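SusD superfamily protein (Bacteroides thetaiotaomicron, PDB 3MCX) is of unknown function but, as a SusD-family protein of the outer membrane, probably binds glycans or related nutrients at the cell surface. Local coordinates at residues G197-A203 with L257-Y261; A24-L28 with R120-A125; R235-Y239 with R355-Y360; V247-D251 with A336-K341. All blocks are in the same frame, centred on the assembly; numbering follows the deposited sequence. Where two conformers were deposited one is given.

Interaction 1 of 4, residues G197-A203 with L257-Y261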
loop_
_atom_site.group_PDB
_atom_site.type_symbol
_atom_site.label_atom_id
_atom_site.label_comp_id
_atom_site.label_asym_id
_atom_site.label_seq_id
_atom_site.Cartn_x
_atom_site.Cartn_y
_atom_site.Cartn_z
ATOM N N GLY A 197 -16.372 -1.291 -2.316
ATOM C CA GLY A 197 -15.876 -2.655 -2.352
ATOM C C GLY A 197 -15.176 -3.012 -3.634
ATOM O O GLY A 197 -14.595 -4.085 -3.722
ATOM N N TYR A 198 -15.252 -2.115 -4.625
ATOM C CA TYR A 198 -14.851 -2.392 -6.013
ATOM C C TYR A 198 -14.154 -1.189 -6.618
ATOM O O TYR A 198 -14.238 -0.089 -6.091
ATOM C CB TYR A 198 -16.077 -2.670 -6.862
ATOM C CG TYR A 198 -16.942 -3.761 -6.330
ATOM C CD1 TYR A 198 -16.496 -5.065 -6.323
ATOM C CD2 TYR A 198 -18.205 -3.494 -5.828
ATOM C CE1 TYR A 198 -17.283 -6.091 -5.860
ATOM C CE2 TYR A 198 -19.000 -4.518 -5.346
ATOM C CZ TYR A 198 -18.529 -5.811 -5.367
ATOM O OH TYR A 198 -19.298 -6.840 -4.893
ATOM N N ILE A 199 -13.482 -1.394 -7.753
ATOM C CA ILE A 199 -12.735 -0.346 -8.429
ATOM C C ILE A 199 -13.599 0.427 -9.405
ATOM O O ILE A 199 -14.231 -0.172 -10.276
ATOM C CB ILE A 199 -11.545 -0.958 -9.202
ATOM C CG1 ILE A 199 -10.562 -1.554 -8.204
ATOM C CG2 ILE A 199 -10.868 0.089 -10.078
ATOM C CD1 ILE A 199 -9.579 -2.548 -8.830
ATOM N N ASN A 200 -13.648 1.759 -9.247
ATOM C CA ASN A 200 -14.275 2.656 -10.205
ATOM C C ASN A 200 -13.232 3.570 -10.873
ATOM O O ASN A 200 -12.029 3.428 -10.634
ATOM C CB ASN A 200 -15.415 3.444 -9.548
ATOM C CG ASN A 200 -14.928 4.518 -8.573
ATOM O OD1 ASN A 200 -13.720 4.689 -8.366
ATOM N ND2 ASN A 200 -15.886 5.232 -7.953
ATOM N N TYR A 201 -13.710 4.491 -11.713
ATOM C CA TYR A 201 -12.829 5.377 -12.471
ATOM C C TYR A 201 -11.918 6.179 -11.532
ATOM O O TYR A 201 -10.723 6.341 -11.812
ATOM C CB TYR A 201 -13.676 6.303 -13.378
ATOM C CG TYR A 201 -12.883 7.363 -14.091
ATOM C CD1 TYR A 201 -12.647 8.598 -13.509
ATOM C CD2 TYR A 201 -12.352 7.115 -15.362
ATOM C CE1 TYR A 201 -11.910 9.570 -14.189
ATOM C CE2 TYR A 201 -11.633 8.075 -16.040
ATOM C CZ TYR A 201 -11.412 9.286 -15.450
ATOM O OH TYR A 201 -10.685 10.206 -16.137
ATOM N N TRP A 202 -12.511 6.697 -10.462
ATOM C CA TRP A 202 -11.793 7.555 -9.508
ATOM C C TRP A 202 -10.683 6.783 -8.811
ATOM O O TRP A 202 -9.571 7.304 -8.670
ATOM C CB TRP A 202 -12.781 8.220 -8.528
ATOM C CG TRP A 202 -13.884 8.853 -9.293
ATOM C CD1 TRP A 202 -15.176 8.422 -9.385
ATOM C CD2 TRP A 202 -13.762 9.954 -10.199
ATOM N NE1 TRP A 202 -15.867 9.211 -10.245
ATOM C CE2 TRP A 202 -15.023 10.145 -10.789
ATOM C CE3 TRP A 202 -12.709 10.800 -10.570
ATOM C CZ2 TRP A 202 -15.275 11.155 -11.727
ATOM C CZ3 TRP A 202 -12.954 11.802 -11.482
ATOM C CH2 TRP A 202 -14.224 11.962 -12.071
ATOM N N ALA A 203 -10.968 5.552 -8.393
ATOM C CA ALA A 203 -9.964 4.690 -7.790
ATOM C C ALA A 203 -8.812 4.426 -8.767
ATOM O O ALA A 203 -7.639 4.427 -8.395
ATOM C CB ALA A 203 -10.585 3.350 -7.375
ATOM N N LEU A 257 -11.400 5.688 -1.690
ATOM C CA LEU A 257 -11.633 5.578 -3.131
ATOM C C LEU A 257 -11.756 4.123 -3.584
ATOM O O LEU A 257 -12.536 3.816 -4.480
ATOM C CB LEU A 257 -10.536 6.300 -3.891
ATOM C CG LEU A 257 -10.507 7.818 -3.722
ATOM C CD1 LEU A 257 -9.112 8.352 -4.045
ATOM C CD2 LEU A 257 -11.508 8.480 -4.636
ATOM N N PHE A 258 -10.972 3.241 -2.987
ATOM C CA PHE A 258 -11.087 1.788 -3.209
ATOM C C PHE A 258 -10.779 1.130 -1.879
ATOM O O PHE A 258 -9.741 1.353 -1.296
ATOM C CB PHE A 258 -10.141 1.342 -4.311
ATOM C CG PHE A 258 -10.038 -0.167 -4.520
ATOM C CD1 PHE A 258 -11.139 -1.004 -4.394
ATOM C CD2 PHE A 258 -8.832 -0.720 -4.891
ATOM C CE1 PHE A 258 -11.008 -2.387 -4.609
ATOM C CE2 PHE A 258 -8.717 -2.123 -5.116
ATOM C CZ PHE A 258 -9.797 -2.926 -4.943
ATOM N N GLU A 259 -11.729 0.314 -1.417
ATOM C CA GLU A 259 -11.638 -0.326 -0.110
ATOM C C GLU A 259 -12.312 -1.691 -0.203
ATOM O O GLU A 259 -13.432 -1.799 -0.693
ATOM C CB GLU A 259 -12.321 0.575 0.915
ATOM C CG GLU A 259 -12.519 0.004 2.300
ATOM C CD GLU A 259 -13.191 1.052 3.191
ATOM O OE1 GLU A 259 -12.802 2.245 3.098
ATOM O OE2 GLU A 259 -14.125 0.735 3.945
ATOM N N LEU A 260 -11.614 -2.722 0.270
ATOM C CA LEU A 260 -12.127 -4.093 0.229
ATOM C C LEU A 260 -12.967 -4.355 1.463
ATOM O O LEU A 260 -12.574 -4.048 2.578
ATOM C CB LEU A 260 -10.986 -5.100 0.117
ATOM C CG LEU A 260 -10.139 -4.941 -1.140
ATOM C CD1 LEU A 260 -8.814 -5.678 -0.970
ATOM C CD2 LEU A 260 -10.920 -5.433 -2.371
ATOM N N TYR A 261 -14.142 -4.938 1.240
ATOM C CA TYR A 261 -15.121 -5.204 2.293
ATOM C C TYR A 261 -14.760 -6.484 3.026
ATOM O O TYR A 261 -14.553 -7.547 2.390
ATOM C CB TYR A 261 -16.496 -5.338 1.666
ATOM C CG TYR A 261 -17.627 -5.568 2.629
ATOM C CD1 TYR A 261 -17.896 -4.669 3.641
ATOM C CD2 TYR A 261 -18.451 -6.702 2.530
ATOM C CE1 TYR A 261 -18.940 -4.884 4.518
ATOM C CE2 TYR A 261 -19.512 -6.915 3.398
ATOM C CZ TYR A 261 -19.755 -6.001 4.391
ATOM O OH TYR A 261 -20.815 -6.213 5.256
HETATM O O HOH W 1 -14.776 -5.782 -1.549
HETATM O O HOH W 2 -14.439 0.819 -2.625
HETATM O O HOH W 3 -13.929 2.478 -6.147
#

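Interaction 2 of 4, residues A24-L28 with R120-A125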
loop_
_atom_site.group_PDB
_atom_site.type_symbol
_atom_site.label_atom_id
_atom_site.label_comp_id
_atom_site.label_asym_id
_atom_site.label_seq_id
_atom_site.Cartn_x
_atom_site.Cartn_y
_atom_site.Cartn_z
ATOM N N ALA A 24 -19.715 -14.396 -14.386
ATOM C CA ALA A 24 -18.567 -13.514 -14.557
ATOM C C ALA A 24 -18.363 -12.560 -13.372
ATOM O O ALA A 24 -17.252 -12.344 -12.915
ATOM C CB ALA A 24 -18.719 -12.724 -15.846
ATOM N N GLN A 25 -19.466 -11.990 -12.887
ATOM C CA GLN A 25 -19.394 -11.147 -11.701
ATOM C C GLN A 25 -18.896 -11.916 -10.462
ATOM O O GLN A 25 -18.126 -11.397 -9.678
ATOM C CB GLN A 25 -20.733 -10.499 -11.372
ATOM C CG GLN A 25 -20.675 -9.540 -10.182
ATOM C CD GLN A 25 -19.784 -8.349 -10.432
ATOM O OE1 GLN A 25 -19.941 -7.683 -11.464
ATOM N NE2 GLN A 25 -18.916 -8.037 -9.520
ATOM N N ILE A 26 -19.403 -13.133 -10.289
ATOM C CA ILE A 26 -18.948 -13.995 -9.190
ATOM C C ILE A 26 -17.439 -14.263 -9.296
ATOM O O ILE A 26 -16.720 -14.168 -8.300
ATOM C CB ILE A 26 -19.737 -15.311 -9.138
ATOM C CG1 ILE A 26 -21.173 -15.034 -8.693
ATOM C CG2 ILE A 26 -19.036 -16.316 -8.191
ATOM C CD1 ILE A 26 -22.097 -16.236 -8.800
ATOM N N ALA A 27 -16.941 -14.532 -10.511
ATOM C CA ALA A 27 -15.498 -14.655 -10.702
ATOM C C ALA A 27 -14.735 -13.404 -10.289
ATOM O O ALA A 27 -13.728 -13.494 -9.621
ATOM C CB ALA A 27 -15.143 -15.047 -12.180
ATOM N N LEU A 28 -15.223 -12.241 -10.703
ATOM C CA LEU A 28 -14.588 -10.986 -10.313
ATOM C C LEU A 28 -14.647 -10.797 -8.787
ATOM O O LEU A 28 -13.669 -10.391 -8.172
ATOM C CB LEU A 28 -15.262 -9.833 -11.036
ATOM C CG LEU A 28 -14.732 -8.430 -10.723
ATOM C CD1 LEU A 28 -13.199 -8.312 -10.994
ATOM C CD2 LEU A 28 -15.560 -7.370 -11.451
ATOM N N ARG A 120 -17.416 -3.523 -18.044
ATOM C CA ARG A 120 -17.095 -3.064 -16.697
ATOM C C ARG A 120 -16.318 -4.127 -15.921
ATOM O O ARG A 120 -15.303 -3.860 -15.299
ATOM C CB ARG A 120 -18.400 -2.724 -15.939
ATOM C CG ARG A 120 -18.127 -2.305 -14.517
ATOM C CD ARG A 120 -19.354 -2.149 -13.635
ATOM N NE ARG A 120 -20.175 -3.356 -13.600
ATOM C CZ ARG A 120 -19.929 -4.445 -12.867
ATOM N NH1 ARG A 120 -18.843 -4.539 -12.102
ATOM N NH2 ARG A 120 -20.786 -5.474 -12.940
ATOM N N ILE A 121 -16.828 -5.359 -15.974
ATOM C CA ILE A 121 -16.154 -6.475 -15.316
ATOM C C ILE A 121 -14.742 -6.646 -15.868
ATOM O O ILE A 121 -13.805 -6.785 -15.126
ATOM C CB ILE A 121 -16.956 -7.759 -15.461
ATOM C CG1 ILE A 121 -18.255 -7.630 -14.655
ATOM C CG2 ILE A 121 -16.135 -8.991 -15.021
ATOM C CD1 ILE A 121 -19.289 -8.691 -14.975
ATOM N N LYS A 122 -14.617 -6.577 -17.195
ATOM C CA LYS A 122 -13.281 -6.663 -17.819
ATOM C C LYS A 122 -12.358 -5.545 -17.343
ATOM O O LYS A 122 -11.178 -5.774 -17.044
ATOM C CB LYS A 122 -13.441 -6.586 -19.321
ATOM C CG LYS A 122 -12.149 -6.612 -20.138
ATOM C CD LYS A 122 -12.460 -6.408 -21.613
ATOM C CE LYS A 122 -11.220 -6.170 -22.401
ATOM N NZ LYS A 122 -11.585 -5.804 -23.802
ATOM N N SER A 123 -12.898 -4.338 -17.271
ATOM C CA SER A 123 -12.107 -3.192 -16.862
ATOM C C SER A 123 -11.631 -3.268 -15.416
ATOM O O SER A 123 -10.492 -2.931 -15.095
ATOM C CB SER A 123 -12.896 -1.911 -17.069
ATOM O OG SER A 123 -13.115 -1.716 -18.458
ATOM N N GLU A 124 -12.518 -3.688 -14.516
ATOM C CA GLU A 124 -12.111 -3.926 -13.148
ATOM C C GLU A 124 -11.028 -5.009 -13.028
ATOM O O GLU A 124 -10.062 -4.854 -12.284
ATOM C CB GLU A 124 -13.337 -4.270 -12.298
ATOM C CG GLU A 124 -14.300 -3.084 -12.152
ATOM C CD GLU A 124 -15.502 -3.373 -11.283
ATOM O OE1 GLU A 124 -15.336 -4.079 -10.265
ATOM O OE2 GLU A 124 -16.599 -2.875 -11.614
ATOM N N ALA A 125 -11.191 -6.093 -13.785
ATOM C CA ALA A 125 -10.151 -7.125 -13.840
ATOM C C ALA A 125 -8.805 -6.548 -14.335
ATOM O O ALA A 125 -7.754 -6.910 -13.834
ATOM C CB ALA A 125 -10.609 -8.290 -14.740
HETATM O O HOH W 4 -17.606 -5.362 -9.338
#

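Interaction 3 of 4, residues R235-Y239 with R355-Y360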
loop_
_atom_site.group_PDB
_atom_site.type_symbol
_atom_site.label_atom_id
_atom_site.label_comp_id
_atom_site.label_asym_id
_atom_site.label_seq_id
_atom_site.Cartn_x
_atom_site.Cartn_y
_atom_site.Cartn_z
ATOM N N ARG A 235 -18.289 13.328 -4.889
ATOM C CA ARG A 235 -18.487 11.952 -4.442
ATOM C C ARG A 235 -17.576 11.588 -3.274
ATOM O O ARG A 235 -17.853 10.631 -2.522
ATOM C CB ARG A 235 -18.274 10.976 -5.608
ATOM C CG ARG A 235 -19.320 11.057 -6.696
ATOM C CD ARG A 235 -18.998 10.083 -7.793
ATOM N NE ARG A 235 -19.946 10.106 -8.893
ATOM C CZ ARG A 235 -19.752 10.693 -10.076
ATOM N NH1 ARG A 235 -18.644 11.398 -10.336
ATOM N NH2 ARG A 235 -20.682 10.589 -11.022
ATOM N N TYR A 236 -16.480 12.341 -3.129
ATOM C CA TYR A 236 -15.465 12.103 -2.089
ATOM C C TYR A 236 -15.104 13.439 -1.459
ATOM O O TYR A 236 -15.167 14.481 -2.128
ATOM C CB TYR A 236 -14.186 11.447 -2.666
ATOM C CG TYR A 236 -14.510 10.192 -3.449
ATOM C CD1 TYR A 236 -14.768 9.007 -2.793
ATOM C CD2 TYR A 236 -14.647 10.216 -4.840
ATOM C CE1 TYR A 236 -15.130 7.864 -3.482
ATOM C CE2 TYR A 236 -14.989 9.063 -5.539
ATOM C CZ TYR A 236 -15.233 7.897 -4.871
ATOM O OH TYR A 236 -15.617 6.759 -5.555
ATOM N N GLN A 237 -14.757 13.414 -0.172
ATOM C CA GLN A 237 -14.478 14.623 0.627
ATOM C C GLN A 237 -13.344 14.336 1.591
ATOM O O GLN A 237 -13.356 13.287 2.243
ATOM C CB GLN A 237 -15.698 15.007 1.504
ATOM C CG GLN A 237 -16.832 15.725 0.843
ATOM C CD GLN A 237 -17.868 16.191 1.854
ATOM O OE1 GLN A 237 -17.649 16.130 3.081
ATOM N NE2 GLN A 237 -19.004 16.658 1.356
ATOM N N LEU A 238 -12.396 15.265 1.738
ATOM C CA LEU A 238 -11.366 15.157 2.770
ATOM C C LEU A 238 -12.022 15.202 4.168
ATOM O O LEU A 238 -13.012 15.931 4.389
ATOM C CB LEU A 238 -10.336 16.302 2.632
ATOM C CG LEU A 238 -9.419 16.221 1.422
ATOM C CD1 LEU A 238 -8.593 17.488 1.367
ATOM C CD2 LEU A 238 -8.510 14.976 1.455
ATOM N N TYR A 239 -11.480 14.419 5.091
ATOM C CA TYR A 239 -11.954 14.451 6.484
ATOM C C TYR A 239 -11.634 15.780 7.129
ATOM O O TYR A 239 -10.532 16.311 6.976
ATOM C CB TYR A 239 -11.343 13.322 7.328
ATOM C CG TYR A 239 -11.632 11.947 6.729
ATOM C CD1 TYR A 239 -12.917 11.608 6.305
ATOM C CD2 TYR A 239 -10.636 11.020 6.593
ATOM C CE1 TYR A 239 -13.176 10.378 5.751
ATOM C CE2 TYR A 239 -10.868 9.776 6.006
ATOM C CZ TYR A 239 -12.171 9.472 5.603
ATOM O OH TYR A 239 -12.470 8.281 4.980
ATOM N N ARG A 355 -7.009 6.335 -0.638
ATOM C CA ARG A 355 -7.959 7.356 -0.234
ATOM C C ARG A 355 -7.513 8.765 -0.650
ATOM O O ARG A 355 -6.378 9.007 -1.066
ATOM C CB ARG A 355 -8.245 7.281 1.261
ATOM C CG ARG A 355 -7.103 7.614 2.145
ATOM C CD ARG A 355 -7.515 7.467 3.611
ATOM N NE ARG A 355 -6.380 7.636 4.527
ATOM C CZ ARG A 355 -5.961 8.770 5.106
ATOM N NH1 ARG A 355 -6.652 9.905 5.033
ATOM N NH2 ARG A 355 -4.868 8.751 5.843
ATOM N N LEU A 356 -8.458 9.684 -0.551
ATOM C CA LEU A 356 -8.296 10.994 -1.135
ATOM C C LEU A 356 -7.077 11.746 -0.578
ATOM O O LEU A 356 -6.450 12.488 -1.323
ATOM C CB LEU A 356 -9.583 11.790 -0.944
ATOM C CG LEU A 356 -9.783 13.052 -1.771
ATOM C CD1 LEU A 356 -9.696 12.754 -3.288
ATOM C CD2 LEU A 356 -11.082 13.776 -1.405
ATOM N N SER A 357 -6.766 11.632 0.719
ATOM C CA SER A 357 -5.602 12.372 1.247
ATOM C C SER A 357 -4.322 12.016 0.469
ATOM O O SER A 357 -3.483 12.906 0.213
ATOM C CB SER A 357 -5.350 12.114 2.738
ATOM O OG SER A 357 -6.279 12.788 3.566
ATOM N N GLU A 358 -4.166 10.741 0.089
ATOM C CA GLU A 358 -2.961 10.345 -0.648
ATOM C C GLU A 358 -2.939 11.046 -1.995
ATOM O O GLU A 358 -1.877 11.442 -2.473
ATOM C CB GLU A 358 -2.854 8.830 -0.848
ATOM C CG GLU A 358 -1.638 8.453 -1.662
ATOM C CD GLU A 358 -1.536 6.984 -1.995
ATOM O OE1 GLU A 358 -2.174 6.182 -1.304
ATOM O OE2 GLU A 358 -0.838 6.634 -2.966
ATOM N N VAL A 359 -4.106 11.167 -2.603
ATOM C CA VAL A 359 -4.220 11.771 -3.931
ATOM C C VAL A 359 -3.796 13.247 -3.871
ATOM O O VAL A 359 -3.057 13.719 -4.726
ATOM C CB VAL A 359 -5.648 11.612 -4.523
ATOM C CG1 VAL A 359 -5.758 12.344 -5.845
ATOM C CG2 VAL A 359 -6.009 10.131 -4.693
ATOM N N TYR A 360 -4.259 13.981 -2.860
ATOM C CA TYR A 360 -3.832 15.371 -2.671
ATOM C C TYR A 360 -2.311 15.455 -2.454
ATOM O O TYR A 360 -1.667 16.344 -3.004
ATOM C CB TYR A 360 -4.583 16.023 -1.492
ATOM C CG TYR A 360 -5.949 16.588 -1.808
ATOM C CD1 TYR A 360 -7.042 15.768 -2.087
ATOM C CD2 TYR A 360 -6.138 17.959 -1.840
ATOM C CE1 TYR A 360 -8.277 16.316 -2.380
ATOM C CE2 TYR A 360 -7.369 18.521 -2.119
ATOM C CZ TYR A 360 -8.438 17.695 -2.414
ATOM O OH TYR A 360 -9.661 18.307 -2.716
#

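Interaction 4 of 4, residues V247-D251 with A336-K341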
loop_
_atom_site.group_PDB
_atom_site.type_symbol
_atom_site.label_atom_id
_atom_site.label_comp_id
_atom_site.label_asym_id
_atom_site.label_seq_id
_atom_site.Cartn_x
_atom_site.Cartn_y
_atom_site.Cartn_z
ATOM N N VAL A 247 -13.547 8.374 12.006
ATOM C CA VAL A 247 -13.731 7.642 10.739
ATOM C C VAL A 247 -13.062 6.241 10.723
ATOM O O VAL A 247 -13.504 5.334 10.018
ATOM C CB VAL A 247 -13.256 8.503 9.538
ATOM C CG1 VAL A 247 -14.109 9.800 9.465
ATOM C CG2 VAL A 247 -11.742 8.776 9.580
ATOM N N TRP A 248 -12.042 6.065 11.541
ATOM C CA TRP A 248 -11.210 4.876 11.533
ATOM C C TRP A 248 -12.021 3.653 12.012
ATOM O O TRP A 248 -12.693 3.682 13.045
ATOM C CB TRP A 248 -9.929 5.133 12.353
ATOM C CG TRP A 248 -9.204 6.289 11.771
ATOM C CD1 TRP A 248 -9.265 7.580 12.197
ATOM C CD2 TRP A 248 -8.455 6.306 10.554
ATOM N NE1 TRP A 248 -8.580 8.394 11.360
ATOM C CE2 TRP A 248 -8.053 7.643 10.337
ATOM C CE3 TRP A 248 -8.052 5.324 9.653
ATOM C CZ2 TRP A 248 -7.279 8.016 9.238
ATOM C CZ3 TRP A 248 -7.276 5.698 8.549
ATOM C CH2 TRP A 248 -6.895 7.037 8.364
ATOM N N GLY A 249 -11.986 2.607 11.201
ATOM C CA GLY A 249 -12.772 1.414 11.454
ATOM C C GLY A 249 -14.139 1.388 10.835
ATOM O O GLY A 249 -14.776 0.328 10.761
ATOM N N GLN A 250 -14.654 2.558 10.459
ATOM C CA GLN A 250 -15.970 2.671 9.844
ATOM C C GLN A 250 -15.838 2.428 8.337
ATOM O O GLN A 250 -14.904 2.918 7.678
ATOM C CB GLN A 250 -16.613 4.039 10.121
ATOM C CG GLN A 250 -16.897 4.283 11.593
ATOM C CD GLN A 250 -17.813 3.232 12.173
ATOM O OE1 GLN A 250 -17.393 2.370 12.960
ATOM N NE2 GLN A 250 -19.063 3.267 11.764
ATOM N N ASP A 251 -16.771 1.653 7.789
ATOM C CA ASP A 251 -16.719 1.274 6.370
ATOM C C ASP A 251 -16.965 2.462 5.432
ATOM O O ASP A 251 -17.875 3.267 5.666
ATOM C CB ASP A 251 -17.803 0.232 6.066
ATOM C CG ASP A 251 -17.501 -1.151 6.625
ATOM O OD1 ASP A 251 -16.475 -1.362 7.297
ATOM O OD2 ASP A 251 -18.329 -2.030 6.347
ATOM N N ALA A 336 -3.867 3.209 16.124
ATOM C CA ALA A 336 -5.294 2.864 16.281
ATOM C C ALA A 336 -6.119 3.107 14.998
ATOM O O ALA A 336 -7.312 3.337 15.074
ATOM C CB ALA A 336 -5.896 3.625 17.467
ATOM N N LYS A 337 -5.491 3.076 13.834
ATOM C CA LYS A 337 -6.195 3.293 12.577
ATOM C C LYS A 337 -7.179 2.181 12.191
ATOM O O LYS A 337 -8.093 2.448 11.446
ATOM C CB LYS A 337 -5.232 3.489 11.409
ATOM C CG LYS A 337 -4.720 4.870 11.294
ATOM C CD LYS A 337 -3.987 5.074 9.974
ATOM C CE LYS A 337 -3.606 6.526 9.893
ATOM N NZ LYS A 337 -2.743 6.851 8.756
ATOM N N PHE A 338 -6.974 0.950 12.667
ATOM C CA PHE A 338 -7.768 -0.193 12.192
ATOM C C PHE A 338 -8.396 -0.948 13.364
ATOM O O PHE A 338 -8.118 -2.130 13.603
ATOM C CB PHE A 338 -6.868 -1.110 11.345
ATOM C CG PHE A 338 -6.019 -0.359 10.363
ATOM C CD1 PHE A 338 -6.610 0.442 9.397
ATOM C CD2 PHE A 338 -4.614 -0.368 10.461
ATOM C CE1 PHE A 338 -5.812 1.193 8.489
ATOM C CE2 PHE A 338 -3.816 0.385 9.555
ATOM C CZ PHE A 338 -4.438 1.167 8.575
ATOM N N PRO A 339 -9.312 -0.289 14.105
ATOM C CA PRO A 339 -9.853 -0.905 15.329
ATOM C C PRO A 339 -11.029 -1.859 15.072
ATOM O O PRO A 339 -11.542 -2.465 16.018
ATOM C CB PRO A 339 -10.324 0.301 16.094
ATOM C CG PRO A 339 -10.873 1.219 14.983
ATOM C CD PRO A 339 -9.860 1.069 13.896
ATOM N N GLY A 340 -11.483 -1.973 13.815
ATOM C CA GLY A 340 -12.663 -2.782 13.498
ATOM C C GLY A 340 -13.931 -1.953 13.476
ATOM O O GLY A 340 -13.960 -0.819 13.976
ATOM N N LYS A 341 -15.000 -2.527 12.927
ATOM C CA LYS A 341 -16.288 -1.793 12.734
ATOM C C LYS A 341 -16.996 -1.409 14.012
ATOM O O LYS A 341 -17.828 -0.483 14.025
ATOM C CB LYS A 341 -17.275 -2.619 11.914
ATOM C CG LYS A 341 -16.740 -3.201 10.642
ATOM C CD LYS A 341 -17.841 -3.603 9.713
ATOM C CE LYS A 341 -17.470 -4.550 8.622
ATOM N NZ LYS A 341 -16.292 -4.170 7.834
HETATM O O HOH W 5 -9.937 2.046 9.351
#

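Interaction 1 of 4, residues G197-A203 with L257-Y261
By their CA atoms Gly-197 pairs with Leu-260 and Ala-203 with Leu-257, so the loop entering helix 201-214 runs beside strand 256-260, with three waters spanning the gap between the backbones. One takes the N-H groups of Gly-197 and Glu-259, another links Gly-197 O to Tyr-261 N, and the third donates to Tyr-198 O and to Leu-257 O, each 2.6 Å from the water. The closest direct backbone approach is a CA-H...O contact, Gly-197 CA to Glu-259 O at 3.1 Å. Asn-200 is the N-cap of the helix, its OD1 receiving Ala-203 N at 2.9 Å almost in line with the C=O bond. Among the side chains the Phe-258 ring dominates: CG trans to the backbone N (chi1 173°) brings it against Ile-199, whose CG1 sits over its face, 3.5 Å from the ring centroid in a CH-pi contact only 8° off the normal. Ala-203 CB meets Phe-258 CB at 3.7 Å, and Trp-202 CB touches Leu-257 CD2. Met-128 of helix 115-140 also packs on Phe-258. A serine in place of Phe-258 would probably leave Ile-199 without the ring face it packs on and open a gap between loop and strand. Leu-257 and Phe-258 form a classic beta bulge opposite Ile-354. Most backbone polar groups facing across are thus joined through water, while the direct contact is chiefly apolar side chains and one CA-H...O approach.

Interaction 2 of 4, residues A24-L28 with R120-A125
Gln-25 OE1 accepts from Arg-120 NH2 at 2.8 Å, a nearly straight bond (167° at the hydrogen) lying in the guanidinium plane, although the donor is tilted from the carbonyl plane of the amide. Arg-120 NH1 adds a second, weak bond to the same oxygen. The two side chains cross at about a right angle. Gln-25 reaches its partner because CG lies opposite the backbone N (chi1 -176°) and the chain then bends at chi2. On its own helix Arg-120 NH1 makes a salt bridge to Glu-124 OE2, 2.8 Å away, meeting that oxygen from above the carboxylate plane; Glu-117 pairs with NH2. A water accepts from Gln-25 NE2 and weakly from Arg-120 NH1, and donates to Glu-124 OE1, which also bonds to Tyr-32 OH. The guanidinium is thereby fixed in rotation by neighbours on both helices, and the carboxylates of Glu-117 and Glu-124 balance its charge, probably also easing the approach of Arg-191 to its NE.

Beneath this polar patch Leu-28 enters as a knob into the hole made by Arg-120, Ile-121, Glu-124 and Ala-125. Its CD2 lies 4.0 Å from Ile-121 CG2 and also rests against Glu-124, while CD1 turns to the backbone of Ala-125. Ala-24 CB meets Ile-121 CD1 at 4.2 Å. The short helical segments run nearly parallel, 17° apart with axes 10.3 Å from each other. Helix 81-106 packs against both, Leu-101 touching Leu-28 and Ile-121, so helices 21-36, 81-106 and 115-140 share one apolar seam.

Interaction 3 of 4, residues R235-Y239 with R355-Y360
The end of Leu-238 reaches helix 356-370, its CD1 lying over the face of the Tyr-360 ring in a CH-pi contact that joins the loop after helix 218-231 to the helical, TPR-clan SusD family fold. That methyl stands 3.8 Å from the centroid of the Tyr-360 ring, 10° off the normal. The other branch, CD2, lies against the first turn, 3.8 Å from Ser-357 OG and 4.0 Å from Leu-356 CG. The two leucines cross at about a right angle: Leu-356, with CG trans to its backbone N (chi1 -165°), sends CD2 beneath the loop backbone at Gln-237 and Leu-238, and touches Tyr-236 CB at 4.1 Å. Replacing Tyr-360 by a glycine would probably strip Leu-238 CD1 of its flat support and leave a gap facing Ile-384 of helix 374-385. Polar ends turn to other partners: Tyr-236 OH to Asn-200, and both Arg-355 and Ser-357 to Glu-255, with Glu-413 and Glu-417 also pairing with the arginine. Tyr-360 adjoins Asp-383, which binds zinc in a structure of this protein, although that ion is not bound to this chain here. At the far end of the contact, Arg-355 NH1 approaches Tyr-239 CE2 obliquely at 4.3 Å.

Interaction 4 of 4, residues V247-D251 with A336-K341
Lys-341 NZ forms a salt bridge with Asp-251, 2.9 Å from OD1 on its syn side, with a weak second bond to OD2. The lysine chain bends at its last torsion (chi4 -50°), bringing the ammonium up to the carboxylate. At the other end of the contact Trp-248 and Lys-337 lie side by side, pointing the same way: the lysine methylenes run over one face of the indole, CD 3.6 Å from Trp-248 CZ3, while Val-247 CG2 rests near the rim of the opposite face. Gly-249 O receives a CA-H...O contact from Lys-341 CA at 3.3 Å, and a water joins Gly-249 N to Lys-337 O, 2.8 Å from each. Gly-249 sits in a type II beta turn from Val-247 to Gln-250; a CB here would probably clash with Gly-340 O and Pro-339 CG, and the positive phi already disfavours one. In the next shell Ile-262 O and Thr-348 O also take Lys-341 NZ. The two lysines are used differently: Lys-341 brings its charge to Asp-251, whereas Lys-337 offers its hydrocarbon chain to the indole face and takes its charge to Glu-417 and the carbonyls of Glu-413 and Val-415.

How the interactions relate
Interactions 1, 2 and 3 are largely buried, whereas interaction 4 joins two loops and is only partly covered. Interaction 1 lies centrally and touches all the others: Glu-124 of interaction 2 packs on Tyr-198 and Ile-199, Leu-257 packs on Tyr-236 of interaction 3, and Tyr-261 meets Asp-251 of interaction 4. Interaction 2 is the one helix-helix contact and stands clear of interactions 3 and 4, about 11 and 17 Å away at the nearest atoms. Arg-355 connects those two, its guanidinium lying against Trp-248. Direct bonds between side chains bridge the segments in interactions 2 and 4; interaction 1 has no direct hydrogen bond between its segments and relies on waters and apolar packing, and interaction 3 relies on apolar packing.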